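Local atomic coordinates of DNA-binding protein (PDB entry 3IRB), a protein that is of unknown function but binds zinc through a ribbon domain coupled to an OB-fold and possibly binds acyl-CoA. Residues G11-W16 with N92-N97; V19-R24 with F136-R141; L99-Y104 with Y120-V125. One frame throughout, in Å; residues are numbered along the deposited sequence.

How the contacts relate
Helix 12-28 runs along one side of the OB-fold, and two of the contacts fasten it there. Contact 1 holds its first turn at the surface, where a loop carboxylate and waters meet backbone amides. Contact 2, about 17 Å away between centres, is buried: a tryptophan N-H and apolar groups reach the middle of the same helix. Contact 3 is partly buried and belongs to the sheet itself, pairing strands 98-109 and 114-123 through backbone bonds and a covered tyrosine ring. It meets contact 1 where Leu13 CD2 lies 3.8 Å from Val103 CG1, and contact 2 where Met20 SE lies 3.7 Å from Tyr120 CZ.

Contact 1. Residues G11-W16 with N92-N97; sequences GSLLRW and NDDEGN. With SO4 (sulfate ion), chain D.
The Asp94 carboxylate lies flat under Gly11, whose CA sits over one face, 3.4 Å from Asp94 CG. At the edge, both oxygens use their syn lone pairs on successive amides of the first helical turn. Leu13 N gives the straighter bond, 3.0 Å to Asp94 OD1 at 162°, and Leu14 N reaches Asp94 OD2 at 3.1 Å. The Leu13 side chain slants past the carboxylate and carries CD1 on to Asp93 CA. A side chain at Gly11 would run into Asp94 CG, which suits a glycine at this N-cap position. Two waters widen the grip: one joins Gly11 N to Asp94 OD2, the other ties Ser12 OG to Asn92 O and Asp94 OD1. The helix's positive end probably stabilises the negative charge. With an alanine at Asp94, the amides of Leu13 and Leu14 would probably be left without their carboxylate acceptor, and the loop held to the helix less firmly.

Asn92 N and ND2 hold a sulfate, probably from the crystallisation liquor. The loop is braced from within by Asp93. Its OD1 accepts from Glu95 N and Asn97 N on opposite faces of the carboxylate, while OD2 takes Asn97 ND2 at 3.1 Å. The Asp93 OD1 to Glu95 N bond makes an Asx turn, overlapping the type I turn from Asp93 to Gly96 in the loop between strands 83-92 and 98-109 of the OB-fold domain.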
loop_
_atom_site.group_PDB
_atom_site.type_symbol
_atom_site.label_atom_id
_atom_site.label_comp_id
_atom_site.label_asym_id
_atom_site.label_seq_id
_atom_site.Cartn_x
_atom_site.Cartn_y
_atom_site.Cartn_z
ATOM N N GLY A 11 18.489 -11.227 -4.832
ATOM C CA GLY A 11 18.025 -11.580 -3.498
ATOM C C GLY A 11 16.615 -11.113 -3.220
ATOM O O GLY A 11 15.940 -10.570 -4.083
ATOM N N SER A 12 16.189 -11.295 -1.982
ATOM C CA SER A 12 14.820 -11.050 -1.614
ATOM C C SER A 12 14.432 -9.562 -1.630
ATOM O O SER A 12 13.271 -9.263 -1.899
ATOM C CB SER A 12 14.501 -11.696 -0.256
ATOM O OG SER A 12 15.249 -11.098 0.763
ATOM N N LEU A 13 15.369 -8.647 -1.337
ATOM C CA LEU A 13 15.020 -7.224 -1.334
ATOM C C LEU A 13 14.729 -6.780 -2.786
ATOM O O LEU A 13 13.727 -6.129 -3.050
ATOM C CB LEU A 13 16.064 -6.340 -0.653
ATOM C CG LEU A 13 16.143 -6.446 0.883
ATOM C CD1 LEU A 13 17.478 -5.887 1.362
ATOM C CD2 LEU A 13 14.951 -5.726 1.561
ATOM N N LEU A 14 15.531 -7.244 -3.724
ATOM C CA LEU A 14 15.312 -6.846 -5.106
ATOM C C LEU A 14 14.056 -7.532 -5.630
ATOM O O LEU A 14 13.283 -6.912 -6.349
ATOM C CB LEU A 14 16.481 -7.133 -6.012
ATOM C CG LEU A 14 16.290 -6.636 -7.467
ATOM C CD1 LEU A 14 16.030 -5.170 -7.514
ATOM C CD2 LEU A 14 17.517 -6.974 -8.330
ATOM N N ARG A 15 13.841 -8.790 -5.244
ATOM C CA ARG A 15 12.633 -9.498 -5.664
ATOM C C ARG A 15 11.391 -8.735 -5.222
ATOM O O ARG A 15 10.425 -8.594 -5.994
ATOM C CB ARG A 15 12.592 -10.917 -5.103
ATOM C CG ARG A 15 11.395 -11.802 -5.583
ATOM C CD ARG A 15 10.272 -12.025 -4.514
ATOM N NE ARG A 15 9.070 -12.673 -5.083
ATOM C CZ ARG A 15 7.816 -12.484 -4.650
ATOM N NH1 ARG A 15 7.569 -11.656 -3.639
ATOM N NH2 ARG A 15 6.787 -13.103 -5.242
ATOM N N TRP A 16 11.381 -8.307 -3.966
ATOM C CA TRP A 16 10.220 -7.598 -3.432
ATOM C C TRP A 16 10.088 -6.234 -4.142
ATOM O O TRP A 16 8.981 -5.783 -4.432
ATOM C CB TRP A 16 10.236 -7.471 -1.890
ATOM C CG TRP A 16 9.729 -8.721 -1.201
ATOM C CD1 TRP A 16 10.459 -9.628 -0.497
ATOM C CD2 TRP A 16 8.384 -9.204 -1.202
ATOM N NE1 TRP A 16 9.659 -10.657 -0.078
ATOM C CE2 TRP A 16 8.375 -10.413 -0.481
ATOM C CE3 TRP A 16 7.180 -8.737 -1.758
ATOM C CZ2 TRP A 16 7.208 -11.150 -0.278
ATOM C CZ3 TRP A 16 6.015 -9.471 -1.553
ATOM C CH2 TRP A 16 6.042 -10.659 -0.814
ATOM N N ASN A 92 18.530 -9.980 6.432
ATOM C CA ASN A 92 19.841 -9.725 5.820
ATOM C C ASN A 92 19.669 -9.032 4.480
ATOM O O ASN A 92 18.633 -9.176 3.846
ATOM C CB ASN A 92 20.570 -11.045 5.592
ATOM C CG ASN A 92 20.792 -11.837 6.890
ATOM O OD1 ASN A 92 21.628 -11.471 7.701
ATOM N ND2 ASN A 92 20.088 -12.938 7.055
ATOM N N ASP A 93 20.674 -8.278 4.047
ATOM C CA ASP A 93 20.597 -7.683 2.718
ATOM C C ASP A 93 20.883 -8.755 1.666
ATOM O O ASP A 93 21.122 -9.928 1.995
ATOM C CB ASP A 93 21.456 -6.397 2.584
ATOM C CG ASP A 93 22.946 -6.651 2.571
ATOM O OD1 ASP A 93 23.383 -7.811 2.425
ATOM O OD2 ASP A 93 23.701 -5.663 2.720
ATOM N N ASP A 94 20.847 -8.369 0.396
ATOM C CA ASP A 94 20.958 -9.367 -0.660
ATOM C C ASP A 94 22.381 -9.952 -0.817
ATOM O O ASP A 94 22.578 -10.921 -1.547
ATOM C CB ASP A 94 20.448 -8.784 -1.969
ATOM C CG ASP A 94 18.938 -8.630 -1.978
ATOM O OD1 ASP A 94 18.298 -8.973 -0.940
ATOM O OD2 ASP A 94 18.386 -8.162 -3.012
ATOM N N GLU A 95 23.371 -9.347 -0.160
ATOM C CA GLU A 95 24.704 -9.893 -0.138
ATOM C C GLU A 95 24.926 -10.735 1.148
ATOM O O GLU A 95 25.988 -11.275 1.353
ATOM C CB GLU A 95 25.753 -8.776 -0.257
ATOM C CG GLU A 95 25.819 -8.142 -1.654
ATOM C CD GLU A 95 24.550 -7.316 -2.014
ATOM O OE1 GLU A 95 24.104 -6.495 -1.174
ATOM O OE2 GLU A 95 23.989 -7.500 -3.121
ATOM N N GLY A 96 23.915 -10.849 2.003
ATOM C CA GLY A 96 24.055 -11.676 3.229
ATOM C C GLY A 96 24.422 -10.907 4.488
ATOM O O GLY A 96 24.605 -11.508 5.550
ATOM N N ASN A 97 24.543 -9.582 4.402
ATOM C CA ASN A 97 24.842 -8.776 5.597
ATOM C C ASN A 97 23.652 -8.648 6.546
ATOM O O ASN A 97 22.528 -8.373 6.111
ATOM C CB ASN A 97 25.279 -7.385 5.204
ATOM C CG ASN A 97 26.541 -7.371 4.414
ATOM O OD1 ASN A 97 27.653 -7.593 4.940
ATOM N ND2 ASN A 97 26.402 -7.058 3.141
HETATM S S SO4 D . 16.501 -13.453 5.458
HETATM O O1 SO4 D . 15.524 -12.971 6.438
HETATM O O2 SO4 D . 17.385 -14.441 6.067
HETATM O O3 SO4 D . 17.284 -12.275 5.048
HETATM O O4 SO4 D . 15.784 -14.119 4.393
HETATM O O HOH W 1 19.743 -8.567 -5.358
HETATM O O HOH W 2 17.752 -9.935 1.316
#

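Contact 2. Residues V19-R24 with F136-R141; sequences VMEAER and FQWPLR. With SO4 (sulfate ion), chain E.
Two donors grip Met20 O from opposite faces of its carbonyl plane: Arg24 N, 3.1 Å away in the helical pattern, and Trp138 NE1 at 2.8 Å. The indole bond is nearly straight, 168° at the hydrogen, and Met20 O lies close to the ring plane, although the N-H itself arrives from above the carbonyl plane. This is one of the places where helix 12-28 is fastened to the OB-fold, here against the loop joining strands 132-135 and 141-144.

The Trp138 side chain extends from the loop to the helix because its CG is swung opposite the backbone N (chi1 -173°); the indole runs past Arg24 and Glu21 in the opposite direction, edge-on to Met20 O. Arg24 CB covers one face as a CH-pi contact, 3.8 Å from the centroid of the Trp138 five-membered ring. Pro139 CB stands over the other face, toward the rim, and at the edge Glu21 OE2 comes to 3.8 Å from Trp138 CD1. Phe36 of helix 30-41 also touches the indole.

Pro139, preceded by a cis peptide bond, turns its ring toward Met20, a selenomethionine in this model. The two side chains cross at about a right angle, Met20 CE 3.5 Å from Pro139 CB, and both also pack on Tyr120. Beside the indole, Glu21 OE1 and Arg24 NH1 form a long, weak salt bridge near a water that donates to Trp138 O. Farther out, Arg141 holds a sulfate, probably from the crystallisation liquor, with NE 3.0 Å from its O4 and NH2 2.7 Å from its O1.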
loop_
_atom_site.group_PDB
_atom_site.type_symbol
_atom_site.label_atom_id
_atom_site.label_comp_id
_atom_site.label_asym_id
_atom_site.label_seq_id
_atom_site.Cartn_x
_atom_site.Cartn_y
_atom_site.Cartn_z
ATOM N N VAL A 19 8.327 -6.975 -7.515
ATOM C CA VAL A 19 6.908 -7.230 -7.354
ATOM C C VAL A 19 6.146 -5.928 -7.107
ATOM O O VAL A 19 5.115 -5.672 -7.742
ATOM C CB VAL A 19 6.642 -8.213 -6.171
ATOM C CG1 VAL A 19 5.144 -8.192 -5.769
ATOM C CG2 VAL A 19 7.126 -9.604 -6.527
HETATM N N MSE A 20 6.689 -5.074 -6.244
HETATM C CA MSE A 20 6.042 -3.799 -5.927
HETATM C C MSE A 20 6.044 -2.867 -7.136
HETATM O O MSE A 20 5.077 -2.145 -7.374
HETATM C CB MSE A 20 6.705 -3.138 -4.714
HETATM C CG MSE A 20 6.581 -4.014 -3.448
HETATM SE SE MSE A 20 8.008 -3.765 -2.106
HETATM C CE MSE A 20 6.689 -2.920 -1.010
ATOM N N GLU A 21 7.118 -2.888 -7.910
ATOM C CA GLU A 21 7.157 -2.099 -9.140
ATOM C C GLU A 21 6.156 -2.609 -10.198
ATOM O O GLU A 21 5.518 -1.814 -10.875
ATOM C CB GLU A 21 8.556 -2.041 -9.731
ATOM C CG GLU A 21 9.451 -1.013 -9.064
ATOM C CD GLU A 21 8.893 0.409 -9.145
ATOM O OE1 GLU A 21 8.801 0.967 -10.260
ATOM O OE2 GLU A 21 8.548 0.961 -8.086
ATOM N N ALA A 22 6.067 -3.922 -10.379
ATOM C CA ALA A 22 5.097 -4.486 -11.320
ATOM C C ALA A 22 3.698 -3.982 -10.980
ATOM O O ALA A 22 2.913 -3.575 -11.851
ATOM C CB ALA A 22 5.151 -6.025 -11.290
ATOM N N GLU A 23 3.385 -3.980 -9.690
ATOM C CA GLU A 23 2.081 -3.548 -9.228
ATOM C C GLU A 23 1.792 -2.071 -9.442
ATOM O O GLU A 23 0.647 -1.703 -9.743
ATOM C CB GLU A 23 1.878 -3.965 -7.772
ATOM C CG GLU A 23 1.759 -5.521 -7.724
ATOM C CD GLU A 23 1.588 -6.101 -6.337
ATOM O OE1 GLU A 23 1.433 -5.335 -5.347
ATOM O OE2 GLU A 23 1.599 -7.352 -6.281
ATOM N N ARG A 24 2.805 -1.230 -9.288
ATOM C CA ARG A 24 2.635 0.180 -9.570
ATOM C C ARG A 24 1.990 0.391 -10.944
ATOM O O ARG A 24 1.020 1.126 -11.083
ATOM C CB ARG A 24 3.989 0.890 -9.518
ATOM C CG ARG A 24 3.998 2.210 -10.158
ATOM C CD ARG A 24 5.367 2.774 -10.149
ATOM N NE ARG A 24 5.403 4.045 -10.850
ATOM C CZ ARG A 24 6.517 4.723 -11.099
ATOM N NH1 ARG A 24 7.696 4.245 -10.703
ATOM N NH2 ARG A 24 6.447 5.886 -11.745
ATOM N N PHE A 136 5.532 8.784 0.637
ATOM C CA PHE A 136 4.442 8.531 -0.293
ATOM C C PHE A 136 4.947 8.231 -1.721
ATOM O O PHE A 136 4.158 8.112 -2.645
ATOM C CB PHE A 136 3.511 9.760 -0.301
ATOM C CG PHE A 136 2.790 9.968 1.001
ATOM C CD1 PHE A 136 3.409 10.632 2.051
ATOM C CD2 PHE A 136 1.499 9.504 1.177
ATOM C CE1 PHE A 136 2.754 10.824 3.266
ATOM C CE2 PHE A 136 0.830 9.668 2.393
ATOM C CZ PHE A 136 1.464 10.353 3.437
ATOM N N GLN A 137 6.259 8.142 -1.920
ATOM C CA GLN A 137 6.775 7.621 -3.186
ATOM C C GLN A 137 6.533 6.121 -3.176
ATOM O O GLN A 137 6.596 5.492 -2.132
ATOM C CB GLN A 137 8.250 7.926 -3.318
ATOM C CG GLN A 137 8.893 7.455 -4.608
ATOM C CD GLN A 137 10.392 7.786 -4.675
ATOM O OE1 GLN A 137 10.877 8.723 -4.025
ATOM N NE2 GLN A 137 11.128 7.001 -5.460
ATOM N N TRP A 138 6.229 5.543 -4.327
ATOM C CA TRP A 138 5.949 4.116 -4.408
ATOM C C TRP A 138 7.240 3.312 -4.545
ATOM O O TRP A 138 8.133 3.713 -5.291
ATOM C CB TRP A 138 5.054 3.850 -5.615
ATOM C CG TRP A 138 4.585 2.486 -5.698
ATOM C CD1 TRP A 138 5.239 1.426 -6.233
ATOM C CD2 TRP A 138 3.353 1.999 -5.215
ATOM N NE1 TRP A 138 4.480 0.312 -6.118
ATOM C CE2 TRP A 138 3.316 0.632 -5.479
ATOM C CE3 TRP A 138 2.283 2.583 -4.528
ATOM C CZ2 TRP A 138 2.234 -0.167 -5.116
ATOM C CZ3 TRP A 138 1.223 1.812 -4.185
ATOM C CH2 TRP A 138 1.208 0.439 -4.454
ATOM N N PRO A 139 7.363 2.176 -3.831
ATOM C CA PRO A 139 6.489 1.618 -2.830
ATOM C C PRO A 139 6.594 2.423 -1.560
ATOM O O PRO A 139 7.674 2.892 -1.217
ATOM C CB PRO A 139 7.068 0.212 -2.568
ATOM C CG PRO A 139 8.106 0.018 -3.471
ATOM C CD PRO A 139 8.502 1.282 -4.106
ATOM N N LEU A 140 5.473 2.600 -0.887
ATOM C CA LEU A 140 5.440 3.394 0.330
ATOM C C LEU A 140 6.308 2.803 1.457
ATOM O O LEU A 140 6.541 1.585 1.527
ATOM C CB LEU A 140 4.019 3.590 0.829
ATOM C CG LEU A 140 3.210 4.706 0.118
ATOM C CD1 LEU A 140 2.944 4.332 -1.296
ATOM C CD2 LEU A 140 1.878 5.036 0.823
ATOM N N ARG A 141 6.779 3.694 2.314
ATOM C CA ARG A 141 7.504 3.342 3.519
ATOM C C ARG A 141 6.725 3.820 4.727
ATOM O O ARG A 141 6.323 4.999 4.812
ATOM C CB ARG A 141 8.884 4.016 3.595
ATOM C CG ARG A 141 9.900 3.634 2.524
ATOM C CD ARG A 141 11.323 4.119 2.943
ATOM N NE ARG A 141 11.454 5.578 2.908
ATOM C CZ ARG A 141 11.575 6.378 3.967
ATOM N NH1 ARG A 141 11.583 5.896 5.195
ATOM N NH2 ARG A 141 11.663 7.682 3.792
HETATM S S SO4 E . 11.899 8.615 0.310
HETATM O O1 SO4 E . 12.049 9.199 1.626
HETATM O O2 SO4 E . 13.030 8.959 -0.543
HETATM O O3 SO4 E . 10.698 9.158 -0.323
HETATM O O4 SO4 E . 11.775 7.149 0.393
HETATM O O HOH W 3 8.096 3.350 -8.042
#

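Contact 3. Residues L99-Y104 with Y120-V125; sequences LAQPVY and YAEGNV
Val125 lies squarely on one face of the Tyr104 ring. Its CB is 3.7 Å from the ring centroid and only 11° off the normal, a CH-pi contact, with CG2 over the CG-CD1 side and CG1 out beyond CD2. The two side chains run past each other in opposite directions. Tyr104 CG stands beside its own backbone N (chi1 -63°), which brings the ring back over the neighbouring strand, where Ala121 O comes near the ring plane, 3.3 Å from Tyr104 CD1. Tyr87 of strand 83-92 meets the ring as well, the two planes at about 70°.

Behind the ring, Tyr104 and Ala121 are an antiparallel hydrogen-bonded pair in the hairpin of strands 98-109 and 114-123, part of the OB-fold sheet. Tyr104 N gives to Ala121 O at 3.0 Å, and Ala121 N answers to Tyr104 O at 2.9 Å. Tyr120 CA adds a C-H...O contact to the same Tyr104 O. On the face shared by the pair, Tyr104 CB touches Ala121 CB.

Val103 straddles two partners away from that pair: CG1 packs 3.9 Å from Tyr120 CD1, and CG2 faces Glu122 OE2. Here its side chain slants across both. Farther along, the strands part and a water stands in, taking the N-H of Gly123 and donating to Pro102 O. A second water bridges Tyr104 OH and Gly123 O, 2.7 Å from each.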
loop_
_atom_site.group_PDB
_atom_site.type_symbol
_atom_site.label_atom_id
_atom_site.label_comp_id
_atom_site.label_asym_id
_atom_site.label_seq_id
_atom_site.Cartn_x
_atom_site.Cartn_y
_atom_site.Cartn_z
ATOM N N LEU A 99 21.088 -6.948 8.833
ATOM C CA LEU A 99 20.639 -5.578 8.856
ATOM C C LEU A 99 20.539 -5.097 10.323
ATOM O O LEU A 99 19.957 -5.787 11.166
ATOM C CB LEU A 99 19.273 -5.488 8.170
ATOM C CG LEU A 99 19.231 -5.838 6.684
ATOM C CD1 LEU A 99 17.790 -5.926 6.218
ATOM C CD2 LEU A 99 20.040 -4.803 5.841
ATOM N N ALA A 100 21.069 -3.904 10.581
ATOM C CA ALA A 100 20.846 -3.168 11.834
ATOM C C ALA A 100 19.349 -3.121 12.147
ATOM O O ALA A 100 18.916 -3.444 13.242
ATOM C CB ALA A 100 21.388 -1.723 11.692
ATOM N N GLN A 101 18.568 -2.702 11.160
ATOM C CA GLN A 101 17.123 -2.681 11.276
ATOM C C GLN A 101 16.613 -3.600 10.196
ATOM O O GLN A 101 16.819 -3.323 9.019
ATOM C CB GLN A 101 16.589 -1.271 11.041
ATOM C CG GLN A 101 16.843 -0.341 12.210
ATOM C CD GLN A 101 17.101 1.080 11.764
ATOM O OE1 GLN A 101 16.408 1.612 10.888
ATOM N NE2 GLN A 101 18.113 1.702 12.356
ATOM N N PRO A 102 15.984 -4.709 10.582
ATOM C CA PRO A 102 15.338 -5.562 9.590
ATOM C C PRO A 102 14.331 -4.795 8.761
ATOM O O PRO A 102 13.718 -3.803 9.240
ATOM C CB PRO A 102 14.592 -6.598 10.437
ATOM C CG PRO A 102 15.299 -6.623 11.719
ATOM C CD PRO A 102 15.852 -5.247 11.944
ATOM N N VAL A 103 14.158 -5.257 7.528
ATOM C CA VAL A 103 13.179 -4.698 6.615
ATOM C C VAL A 103 11.951 -5.585 6.649
ATOM O O VAL A 103 12.045 -6.821 6.595
ATOM C CB VAL A 103 13.728 -4.633 5.187
ATOM C CG1 VAL A 103 12.613 -4.275 4.192
ATOM C CG2 VAL A 103 14.885 -3.635 5.118
ATOM N N TYR A 104 10.802 -4.968 6.783
ATOM C CA TYR A 104 9.561 -5.721 6.780
ATOM C C TYR A 104 8.835 -5.449 5.472
ATOM O O TYR A 104 8.780 -4.313 5.030
ATOM C CB TYR A 104 8.701 -5.304 7.950
ATOM C CG TYR A 104 9.275 -5.569 9.308
ATOM C CD1 TYR A 104 10.220 -4.702 9.864
ATOM C CD2 TYR A 104 8.864 -6.650 10.067
ATOM C CE1 TYR A 104 10.750 -4.925 11.113
ATOM C CE2 TYR A 104 9.386 -6.864 11.340
ATOM C CZ TYR A 104 10.342 -6.005 11.836
ATOM O OH TYR A 104 10.872 -6.188 13.085
ATOM N N TYR A 120 6.996 -1.180 2.474
ATOM C CA TYR A 120 8.097 -1.391 3.387
ATOM C C TYR A 120 7.754 -0.829 4.756
ATOM O O TYR A 120 7.207 0.276 4.859
ATOM C CB TYR A 120 9.318 -0.624 2.901
ATOM C CG TYR A 120 9.886 -1.117 1.613
ATOM C CD1 TYR A 120 10.422 -2.405 1.513
ATOM C CD2 TYR A 120 9.932 -0.288 0.509
ATOM C CE1 TYR A 120 10.987 -2.842 0.319
ATOM C CE2 TYR A 120 10.489 -0.703 -0.665
ATOM C CZ TYR A 120 11.011 -1.970 -0.766
ATOM O OH TYR A 120 11.574 -2.327 -1.957
ATOM N N ALA A 121 8.084 -1.581 5.803
ATOM C CA ALA A 121 7.829 -1.153 7.185
ATOM C C ALA A 121 9.111 -1.316 7.982
ATOM O O ALA A 121 9.888 -2.235 7.723
ATOM C CB ALA A 121 6.673 -1.981 7.817
ATOM N N GLU A 122 9.347 -0.407 8.917
ATOM C CA GLU A 122 10.466 -0.520 9.833
ATOM C C GLU A 122 10.001 -0.089 11.225
ATOM O O GLU A 122 8.992 0.585 11.366
ATOM C CB GLU A 122 11.704 0.244 9.341
ATOM C CG GLU A 122 12.331 -0.413 8.069
ATOM C CD GLU A 122 13.757 -0.010 7.739
ATOM O OE1 GLU A 122 14.493 0.471 8.634
ATOM O OE2 GLU A 122 14.136 -0.181 6.546
ATOM N N GLY A 123 10.716 -0.578 12.239
ATOM C CA GLY A 123 10.427 -0.315 13.617
ATOM C C GLY A 123 9.995 -1.566 14.390
ATOM O O GLY A 123 10.368 -2.695 14.061
ATOM N N ASN A 124 9.192 -1.333 15.415
ATOM C CA ASN A 124 8.688 -2.384 16.307
ATOM C C ASN A 124 7.429 -2.970 15.718
ATOM O O ASN A 124 6.359 -2.922 16.320
ATOM C CB ASN A 124 8.453 -1.813 17.699
ATOM C CG ASN A 124 9.718 -1.382 18.336
ATOM O OD1 ASN A 124 10.738 -2.067 18.229
ATOM N ND2 ASN A 124 9.688 -0.225 19.002
ATOM N N VAL A 125 7.581 -3.533 14.522
ATOM C CA VAL A 125 6.464 -4.020 13.738
ATOM C C VAL A 125 5.820 -5.253 14.409
ATOM O O VAL A 125 6.513 -6.173 14.817
ATOM C CB VAL A 125 6.895 -4.379 12.315
ATOM C CG1 VAL A 125 5.726 -5.006 11.514
ATOM C CG2 VAL A 125 7.401 -3.117 11.582
HETATM O O HOH W 4 13.171 -2.448 11.578
HETATM O O HOH W 5 12.500 -4.296 14.229
#